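Local coordinates for fatty acid/retinol binding protein protein 7, isoform A, confirmed BY transcript evidence (Caenorhabditis elegans, PDB 2W9Y) that probably binds fatty acids such as oleic acid, and retinoids, as a small, all-helical lipid carrier of the nematode FAR family, at residues E19-F23 with R65-V69; V34-F39 with E54-H59. All coordinates share one frame; numbering follows the deposited sequence. Where two conformers were deposited one is given.

Interaction 1. Residues E19-F23 with R65-V69; sequences EQLEF and RLATV
Arg65 meets the ring of Phe23 with the foot of its side chain: its CB lies in the ring plane at the edge, 3.9 Å from Phe23 CE1. Beyond CB the chain bends at chi3 and carries the guanidinium away to Glu31, which forms a salt bridge with it, and to the hydroxyl of Ser26. The next residue, Leu66, takes the ring from another side. Its CD1 stands over one face, 4.2 Å from the Phe23 centroid and 25° off the normal, a CH-pi contact displaced toward the rim, while its backbone N comes within 3.6 Å of Phe23 CE1. With CG anti to the backbone N (chi1 173°), the phenyl group of Phe23 is laid against this turn of the partner helix. The arrangement is that of a nearly antiparallel helix pair in an all-helical fold: segments 19-23 and 65-69, on helices 18-26 and 60-75, run at 164° to each other with axes 9.6 Å apart and no hydrogen bond between them. One turn on, Val69 divides its two methyls between neighbours. CG2 presses on Phe23 CB at 3.4 Å and also reaches the carbonyl O of Glu19. Val69 CG1 sits over the face of the Gln20 amide, almost straight above CD at 3.4 Å, with OE1 and NE2 nearly equidistant. The polar end of Gln20 is held by Asn73, a residue further along helix 60-75 that also bonds to Glu19, whose carboxylate forms a salt bridge with Arg76.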
loop_
_atom_site.group_PDB
_atom_site.type_symbol
_atom_site.label_atom_id
_atom_site.label_comp_id
_atom_site.label_asym_id
_atom_site.label_seq_id
_atom_site.Cartn_x
_atom_site.Cartn_y
_atom_site.Cartn_z
ATOM N N GLU A 19 -6.287 3.277 4.207
ATOM C CA GLU A 19 -5.289 4.060 4.887
ATOM C C GLU A 19 -4.144 4.519 3.942
ATOM O O GLU A 19 -3.683 5.659 4.073
ATOM C CB GLU A 19 -4.751 3.361 6.139
ATOM C CG GLU A 19 -4.229 1.894 5.890
ATOM C CD GLU A 19 -5.305 0.805 6.117
ATOM O OE1 GLU A 19 -4.928 -0.344 6.559
ATOM O OE2 GLU A 19 -6.509 1.058 5.840
ATOM N N GLN A 20 -3.723 3.684 2.988
ATOM C CA GLN A 20 -2.724 4.132 1.997
ATOM C C GLN A 20 -3.273 5.282 1.168
ATOM O O GLN A 20 -2.539 6.219 0.915
ATOM C CB GLN A 20 -2.236 3.007 1.050
ATOM C CG GLN A 20 -0.889 2.309 1.480
ATOM C CD GLN A 20 -1.126 1.177 2.500
ATOM O OE1 GLN A 20 -2.237 0.958 2.983
ATOM N NE2 GLN A 20 -0.078 0.474 2.826
ATOM N N LEU A 21 -4.538 5.186 0.723
ATOM C CA LEU A 21 -5.110 6.219 -0.138
ATOM C C LEU A 21 -5.291 7.507 0.630
ATOM O O LEU A 21 -5.013 8.590 0.072
ATOM C CB LEU A 21 -6.468 5.761 -0.706
ATOM C CG LEU A 21 -6.372 4.644 -1.741
ATOM C CD1 LEU A 21 -7.768 4.032 -2.167
ATOM C CD2 LEU A 21 -5.678 5.132 -3.012
ATOM N N GLU A 22 -5.724 7.419 1.888
ATOM C CA GLU A 22 -5.949 8.630 2.692
ATOM C C GLU A 22 -4.626 9.257 2.960
ATOM O O GLU A 22 -4.523 10.509 2.909
ATOM C CB GLU A 22 -6.647 8.321 4.051
ATOM C CG GLU A 22 -8.172 7.994 3.889
ATOM C CD GLU A 22 -8.851 7.546 5.196
ATOM O OE1 GLU A 22 -8.170 7.127 6.155
ATOM O OE2 GLU A 22 -10.084 7.590 5.269
ATOM N N PHE A 23 -3.601 8.427 3.196
ATOM C CA PHE A 23 -2.245 8.995 3.396
ATOM C C PHE A 23 -1.808 9.731 2.124
ATOM O O PHE A 23 -1.291 10.859 2.182
ATOM C CB PHE A 23 -1.236 7.887 3.771
ATOM C CG PHE A 23 0.186 8.349 3.828
ATOM C CD1 PHE A 23 0.663 9.087 4.896
ATOM C CD2 PHE A 23 1.063 8.037 2.791
ATOM C CE1 PHE A 23 1.962 9.494 4.926
ATOM C CE2 PHE A 23 2.363 8.441 2.828
ATOM C CZ PHE A 23 2.803 9.152 3.885
ATOM N N ARG A 65 2.258 10.091 10.298
ATOM C CA ARG A 65 1.188 9.653 9.370
ATOM C C ARG A 65 1.544 8.343 8.605
ATOM O O ARG A 65 0.692 7.426 8.471
ATOM C CB ARG A 65 0.803 10.791 8.404
ATOM C CG ARG A 65 -0.061 11.933 8.975
ATOM C CD ARG A 65 -0.503 12.769 7.727
ATOM N NE ARG A 65 0.389 13.870 7.686
ATOM C CZ ARG A 65 0.795 14.541 6.631
ATOM N NH1 ARG A 65 0.438 14.243 5.378
ATOM N NH2 ARG A 65 1.594 15.553 6.885
ATOM N N LEU A 66 2.799 8.211 8.179
ATOM C CA LEU A 66 3.234 6.958 7.556
ATOM C C LEU A 66 3.123 5.776 8.579
ATOM O O LEU A 66 2.640 4.732 8.253
ATOM C CB LEU A 66 4.673 7.167 7.054
ATOM C CG LEU A 66 5.132 6.033 6.142
ATOM C CD1 LEU A 66 4.096 5.682 5.072
ATOM C CD2 LEU A 66 6.499 6.432 5.521
ATOM N N ALA A 67 3.599 5.944 9.816
ATOM C CA ALA A 67 3.469 4.910 10.858
ATOM C C ALA A 67 2.019 4.491 11.081
ATOM O O ALA A 67 1.734 3.326 11.373
ATOM C CB ALA A 67 4.035 5.395 12.179
ATOM N N THR A 68 1.110 5.452 10.966
ATOM C CA THR A 68 -0.329 5.158 11.128
ATOM C C THR A 68 -0.852 4.254 10.009
ATOM O O THR A 68 -1.691 3.355 10.238
ATOM C CB THR A 68 -1.153 6.530 11.232
ATOM O OG1 THR A 68 -0.918 7.096 12.531
ATOM C CG2 THR A 68 -2.637 6.279 11.106
ATOM N N VAL A 69 -0.317 4.425 8.792
ATOM C CA VAL A 69 -0.702 3.562 7.701
ATOM C C VAL A 69 -0.259 2.125 8.059
ATOM O O VAL A 69 -1.040 1.178 7.982
ATOM C CB VAL A 69 -0.029 3.959 6.391
ATOM C CG1 VAL A 69 -0.387 3.010 5.297
ATOM C CG2 VAL A 69 -0.489 5.370 5.941
#

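Interaction 2. Residues V34-F39 with E54-H59; sequences VLHEVF and EVSKKH
A knob-into-hole packing joins the short helices 32-39 and 51-58, whose segments 34-39 and 54-58 cross at 137° with axes 9.8 Å apart. The knob is Val55, set among Val34, Leu35, Val38 and Phe39; its CG2 lies 3.9 Å from Leu35 CD2 and 4.1 Å from Val38 CG1. Val38 then splits its branches: CG1 also faces Glu54 OE1 at 3.2 Å, an oxygen buried here with no polar partner in the model, while CG2 lies against the aliphatic part of Lys58, 3.7 Å from CD. Cutting Val38 back to an alanine removes both methyls and would probably open a gap between Val55 and the Glu54 and Lys58 chains. On the solvent-exposed side, bends at chi3 and chi4 swing the Lys58 ammonium to Glu37, where NZ and OE2 form a salt bridge at 3.1 Å whose hydrogen bond is weak. One turn before Val38, Val34 CG1 packs 3.9 Å from Lys58 CB and near His59 CB. His59 N-caps the following helix through ND1, which accepts from the backbone N of Leu62. Helix 60-75 packs against the pair, Leu62 touching Val34, Leu35 and Val55, while helix 82-104 packs against Leu35 and Phe39.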
loop_
_atom_site.group_PDB
_atom_site.type_symbol
_atom_site.label_atom_id
_atom_site.label_comp_id
_atom_site.label_asym_id
_atom_site.label_seq_id
_atom_site.Cartn_x
_atom_site.Cartn_y
_atom_site.Cartn_z
ATOM N N VAL A 34 9.910 15.351 0.399
ATOM C CA VAL A 34 10.506 14.606 1.540
ATOM C C VAL A 34 10.425 13.110 1.236
ATOM O O VAL A 34 11.412 12.391 1.344
ATOM C CB VAL A 34 9.799 14.883 2.889
ATOM C CG1 VAL A 34 10.383 13.984 4.043
ATOM C CG2 VAL A 34 9.867 16.364 3.267
ATOM N N LEU A 35 9.272 12.625 0.785
ATOM C CA LEU A 35 9.167 11.186 0.477
ATOM C C LEU A 35 10.072 10.816 -0.687
ATOM O O LEU A 35 10.714 9.785 -0.680
ATOM C CB LEU A 35 7.702 10.841 0.084
ATOM C CG LEU A 35 6.739 11.084 1.274
ATOM C CD1 LEU A 35 5.289 10.820 0.888
ATOM C CD2 LEU A 35 7.198 10.204 2.522
ATOM N N HIS A 36 10.097 11.664 -1.704
ATOM C CA HIS A 36 10.970 11.461 -2.853
ATOM C C HIS A 36 12.404 11.300 -2.401
ATOM O O HIS A 36 13.047 10.317 -2.749
ATOM C CB HIS A 36 10.861 12.703 -3.806
ATOM C CG HIS A 36 11.430 12.485 -5.172
ATOM N ND1 HIS A 36 12.779 12.513 -5.434
ATOM C CD2 HIS A 36 10.824 12.294 -6.361
ATOM C CE1 HIS A 36 12.993 12.294 -6.716
ATOM N NE2 HIS A 36 11.819 12.176 -7.311
ATOM N N GLU A 37 12.943 12.277 -1.676
ATOM C CA GLU A 37 14.345 12.175 -1.222
ATOM C C GLU A 37 14.624 10.846 -0.459
ATOM O O GLU A 37 15.663 10.163 -0.653
ATOM C CB GLU A 37 14.665 13.422 -0.374
ATOM C CG GLU A 37 16.120 13.728 -0.004
ATOM C CD GLU A 37 16.227 14.875 1.038
ATOM O OE1 GLU A 37 15.233 15.633 1.222
ATOM O OE2 GLU A 37 17.311 15.034 1.668
ATOM N N VAL A 38 13.717 10.443 0.395
ATOM C CA VAL A 38 13.993 9.271 1.223
ATOM C C VAL A 38 13.856 8.015 0.431
ATOM O O VAL A 38 14.741 7.148 0.531
ATOM C CB VAL A 38 13.057 9.161 2.447
ATOM C CG1 VAL A 38 13.264 7.795 3.142
ATOM C CG2 VAL A 38 13.368 10.266 3.395
ATOM N N PHE A 39 12.785 7.893 -0.368
ATOM C CA PHE A 39 12.496 6.638 -1.102
ATOM C C PHE A 39 13.541 6.434 -2.203
ATOM O O PHE A 39 13.845 5.314 -2.564
ATOM C CB PHE A 39 11.098 6.599 -1.760
ATOM C CG PHE A 39 9.932 6.620 -0.800
ATOM C CD1 PHE A 39 10.105 6.478 0.589
ATOM C CD2 PHE A 39 8.637 6.782 -1.297
ATOM C CE1 PHE A 39 8.999 6.532 1.462
ATOM C CE2 PHE A 39 7.541 6.823 -0.462
ATOM C CZ PHE A 39 7.710 6.683 0.938
ATOM N N GLU A 54 13.666 7.157 8.684
ATOM C CA GLU A 54 14.261 8.155 7.809
ATOM C C GLU A 54 13.329 9.334 7.467
ATOM O O GLU A 54 13.746 10.518 7.477
ATOM C CB GLU A 54 14.694 7.477 6.513
ATOM C CG GLU A 54 15.883 6.533 6.695
ATOM C CD GLU A 54 16.050 5.607 5.495
ATOM O OE1 GLU A 54 15.575 5.975 4.398
ATOM O OE2 GLU A 54 16.650 4.513 5.637
ATOM N N VAL A 55 12.075 9.026 7.158
ATOM C CA VAL A 55 11.138 10.087 6.901
ATOM C C VAL A 55 10.959 10.991 8.110
ATOM O O VAL A 55 10.884 12.230 7.968
ATOM C CB VAL A 55 9.722 9.539 6.471
ATOM C CG1 VAL A 55 8.702 10.678 6.376
ATOM C CG2 VAL A 55 9.751 8.709 5.136
ATOM N N SER A 56 10.883 10.402 9.307
ATOM C CA SER A 56 10.475 11.187 10.487
ATOM C C SER A 56 11.625 12.103 10.911
ATOM O O SER A 56 11.407 13.181 11.444
ATOM C CB SER A 56 10.054 10.271 11.640
ATOM O OG SER A 56 9.145 9.266 11.209
ATOM N N LYS A 57 12.841 11.654 10.638
ATOM C CA LYS A 57 14.068 12.438 10.831
ATOM C C LYS A 57 13.948 13.776 10.090
ATOM O O LYS A 57 14.380 14.824 10.566
ATOM C CB LYS A 57 15.260 11.643 10.272
ATOM C CG LYS A 57 16.514 12.464 9.893
ATOM C CD LYS A 57 17.804 11.604 9.958
ATOM C CE LYS A 57 19.084 12.459 9.928
ATOM N NZ LYS A 57 20.217 11.836 10.689
ATOM N N LYS A 58 13.355 13.709 8.902
ATOM C CA LYS A 58 13.207 14.876 8.052
ATOM C C LYS A 58 11.937 15.688 8.287
ATOM O O LYS A 58 11.963 16.885 8.113
ATOM C CB LYS A 58 13.317 14.444 6.605
ATOM C CG LYS A 58 14.764 14.231 6.187
ATOM C CD LYS A 58 14.888 13.232 5.084
ATOM C CE LYS A 58 16.077 13.557 4.135
ATOM N NZ LYS A 58 17.194 14.376 4.746
ATOM N N HIS A 59 10.868 15.034 8.728
ATOM C CA HIS A 59 9.532 15.594 8.857
ATOM C C HIS A 59 8.716 14.696 9.829
ATOM O O HIS A 59 8.127 13.666 9.415
ATOM C CB HIS A 59 8.852 15.580 7.496
ATOM C CG HIS A 59 7.670 16.491 7.427
ATOM N ND1 HIS A 59 6.537 16.303 8.189
ATOM C CD2 HIS A 59 7.461 17.621 6.713
ATOM C CE1 HIS A 59 5.664 17.263 7.935
ATOM N NE2 HIS A 59 6.195 18.074 7.031
#

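In the fold
The two contacts illustrate how a small helical protein builds one interior from an inner and an outer helix pair in sequence. Their centres lie about 15 Å apart, yet they meet directly: Leu66 CD2 is 4.0 Å from Val55 CG2, and Phe23 CZ is 4.2 Å from Leu35 CD1. Each link joins helices that follow one another in the chain, 51-58 to 60-75 and 18-26 to 32-39. In chain order the pair 32-39/51-58 falls between 18-26 and 60-75. Interaction 1 is buried, about 9 Å from the chain centre to its own, whereas interaction 2 lies farther out, at about 17 Å, and is partly exposed. Helix 82-104 touches both, through Gln20 in interaction 1 and through Leu35 and Phe39 in interaction 2.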